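Local coordinates for SCO1 protein homolog (Bacillus subtilis, PDB 1XZO) that is needed to insert copper into the active site of cytochrome c oxidase and may also act in copper homeostasis or redox signalling, at residues A[57-60]-A[61-65]. Sequence-based numbering, arbitrary orientation.
Sequences TDLQ and KKLKA. With CA (calcium ion), chain I.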
ATOM      1  N   THR A  57       1.352   8.322   5.583  1.00 20.54           N
ATOM      2  CA  THR A  57       0.636   8.907   6.737  1.00 23.85           C
ATOM      3  C   THR A  57       0.171  10.360   6.378  1.00 23.46           C
ATOM      4  O   THR A  57      -0.984  10.743   6.580  1.00 22.26           O
ATOM      5  CB  THR A  57       1.514   8.860   7.938  1.00 24.30           C
ATOM      6  OG1 THR A  57       1.622   7.510   8.408  1.00 22.77           O
ATOM      7  CG2 THR A  57       0.833   9.595   9.141  1.00 27.10           C
ATOM      8  N   ASP A  58       1.077  11.084   5.707  1.00 24.47           N
ATOM      9  CA  ASP A  58       0.786  12.476   5.389  1.00 25.85           C
ATOM     10  C   ASP A  58      -0.239  12.383   4.218  1.00 24.16           C
ATOM     11  O   ASP A  58      -1.244  13.044   4.201  1.00 24.59           O
ATOM     12  CB  ASP A  58       2.182  13.351   5.332  1.00 27.51           C
ATOM     13  CG  ASP A  58       2.696  13.865   6.845  1.00 31.85           C
ATOM     14  OD1 ASP A  58       1.703  13.953   7.587  1.00 43.25           O
ATOM     15  OD2 ASP A  58       3.881  14.228   7.498  1.00 24.50           O
ATOM     16  N   LEU A  59      -0.162  11.402   3.310  1.00 25.08           N
ATOM     17  CA  LEU A  59      -1.202  11.238   2.297  1.00 23.57           C
ATOM     18  C   LEU A  59      -2.618  10.966   2.837  1.00 24.70           C
ATOM     19  O   LEU A  59      -3.619  11.526   2.351  1.00 23.70           O
ATOM     20  CB  LEU A  59      -0.717  10.136   1.340  1.00 25.88           C
ATOM     21  CG  LEU A  59      -1.293   9.969  -0.027  1.00 27.33           C
ATOM     22  CD1 LEU A  59      -1.655  11.283  -0.758  1.00 33.44           C
ATOM     23  CD2 LEU A  59      -0.269   9.111  -0.824  1.00 30.00           C
ATOM     24  N   GLN A  60      -2.661  10.081   3.804  1.00 25.56           N
ATOM     25  CA  GLN A  60      -3.865   9.695   4.504  1.00 24.10           C
ATOM     26  C   GLN A  60      -4.540  10.995   5.067  1.00 25.50           C
ATOM     27  O   GLN A  60      -5.683  11.197   4.886  1.00 25.08           O
ATOM     28  CB  GLN A  60      -3.557   8.756   5.652  1.00 25.07           C
ATOM     29  CG  GLN A  60      -4.880   8.500   6.417  1.00 22.31           C
ATOM     30  CD  GLN A  60      -4.749   7.506   7.524  1.00 20.28           C
ATOM     31  OE1 GLN A  60      -3.864   7.638   8.433  1.00 21.87           O
ATOM     32  NE2 GLN A  60      -5.540   6.359   7.369  1.00 22.24           N
ATOM     33  N   LYS A  61      -3.746  11.823   5.701  1.00 26.62           N
ATOM     34  CA  LYS A  61      -4.193  13.093   6.290  1.00 27.83           C
ATOM     35  C   LYS A  61      -4.754  14.066   5.273  1.00 26.58           C
ATOM     36  O   LYS A  61      -5.852  14.677   5.469  1.00 29.69           O
ATOM     37  CB  LYS A  61      -3.016  13.676   7.086  1.00 27.50           C
ATOM     38  CG  LYS A  61      -3.316  15.014   7.780  1.00 32.60           C
ATOM     39  CD  LYS A  61      -2.273  15.432   8.742  1.00 35.45           C
ATOM     40  CE  LYS A  61      -1.216  16.402   8.132  1.00 40.52           C
ATOM     41  NZ  LYS A  61      -0.413  17.250   9.143  1.00 43.20           N
ATOM     42  N   LYS A  62      -4.072  14.181   4.139  1.00 26.79           N
ATOM     43  CA  LYS A  62      -4.483  15.076   3.079  1.00 26.50           C
ATOM     44  C   LYS A  62      -5.799  14.578   2.483  1.00 27.16           C
ATOM     45  O   LYS A  62      -6.699  15.338   2.143  1.00 27.43           O
ATOM     46  CB  LYS A  62      -3.355  15.285   2.025  1.00 26.32           C
ATOM     47  CG  LYS A  62      -1.984  15.638   2.572  1.00 24.52           C
ATOM     48  CD  LYS A  62      -0.955  15.782   1.518  1.00 26.43           C
ATOM     49  CE  LYS A  62       0.330  16.351   2.069  1.00 29.37           C
ATOM     50  NZ  LYS A  62       0.098  17.770   2.389  1.00 27.98           N
ATOM     51  N   LEU A  63      -5.925  13.268   2.257  1.00 27.42           N
ATOM     52  CA  LEU A  63      -7.182  12.706   1.721  1.00 28.41           C
ATOM     53  C   LEU A  63      -8.337  12.845   2.732  1.00 28.96           C
ATOM     54  O   LEU A  63      -9.463  13.090   2.331  1.00 29.74           O
ATOM     55  CB  LEU A  63      -6.995  11.224   1.283  1.00 28.48           C
ATOM     56  CG  LEU A  63      -6.123  10.989   0.050  1.00 28.28           C
ATOM     57  CD1 LEU A  63      -5.401   9.561   0.181  1.00 30.47           C
ATOM     58  CD2 LEU A  63      -6.842  11.140  -1.237  1.00 30.29           C
ATOM     59  N   LYS A  64      -8.050  12.699   4.020  1.00 30.77           N
ATOM     60  CA  LYS A  64      -9.075  12.888   5.050  1.00 33.05           C
ATOM     61  C   LYS A  64      -9.583  14.362   5.020  1.00 34.58           C
ATOM     62  O   LYS A  64     -10.807  14.609   5.115  1.00 34.53           O
ATOM     63  CB  LYS A  64      -8.557  12.497   6.439  1.00 32.88           C
ATOM     64  CG  LYS A  64      -8.057  11.073   6.608  1.00 36.33           C
ATOM     65  CD  LYS A  64      -9.109  10.028   7.047  1.00 38.19           C
ATOM     66  CE  LYS A  64      -8.629   8.600   6.952  1.00 30.25           C
ATOM     67  NZ  LYS A  64      -9.845   7.777   7.256  1.00 44.31           N
ATOM     68  N   ALA A  65      -8.660  15.299   4.771  1.00 36.73           N
ATOM     69  CA  ALA A  65      -8.979  16.751   4.762  1.00 37.99           C
ATOM     70  C   ALA A  65      -9.804  17.208   3.614  1.00 39.11           C
ATOM     71  O   ALA A  65     -10.511  18.193   3.746  1.00 39.94           O
ATOM     72  CB  ALA A  65      -7.700  17.635   4.846  1.00 38.02           C
TER
HETATM   73 CA    CA I1009       5.333  13.745   7.961  1.00 32.99          CA
HETATM   74  O   HOH W   1       7.075  12.494   6.174  1.00 38.00           O
HETATM   75  O   HOH W   2       4.349  11.720   8.359  1.00 30.85           O
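Gln60 and Lys64 run alongside each other, one turn apart on helix 52-65. The methylene CG of Gln60 meets CE of Lys64 at 3.8 Å. The Gln60 chain runs extended, with CG anti to the backbone N (chi1 175°), and this carries its amide alongside the lysine. Leu59 and Leu63 make a second such pair, with CG of Leu59 4.1 Å from CD1 of Leu63. Asp58 and Lys61 form a looser, charged pair. OD1 of Asp58 is 4.2 Å from NZ of Lys61, too far for a salt bridge, and the nearer touch is to the lysine CE. The other carboxylate oxygen, OD2 of Asp58, is modelled as a ligand of a calcium ion with two waters, but at 1.6 Å the bond is implausibly short and its geometry doubtful.

Four successive i to i+4 backbone bonds run from Thr57 O to Lys64 N. Among them, Leu63 N donates to Leu59 O at 2.9 Å and Lys64 N to Gln60 O at 2.9 Å.

Further out, the buried Gln60 amide is fixed at both ends: NE2 donates to Asn100 OD1, and OE1 accepts from Ser97 N. Lys64 NZ makes a weak hydrogen bond to the same Asn100 OD1. An alanine in place of Gln60 would probably leave Ser97 N without its acceptor and Asn100 OD1 with the weak lysine bond, and take away the chain that CE of Lys64 lies against. The two leucines pack against helix 160-170, Leu59 on Ile163 and Leu63 on Ile164 and Val167. Lys62 makes a cation-pi contact with Tyr160.

The helix thus has a buried face and a charged outer face. Helix 52-65 is the crossover of the beta-alpha-beta unit between parallel strands 36-41 and 71-76, within the thioredoxin-like fold of the SCO1/2 family.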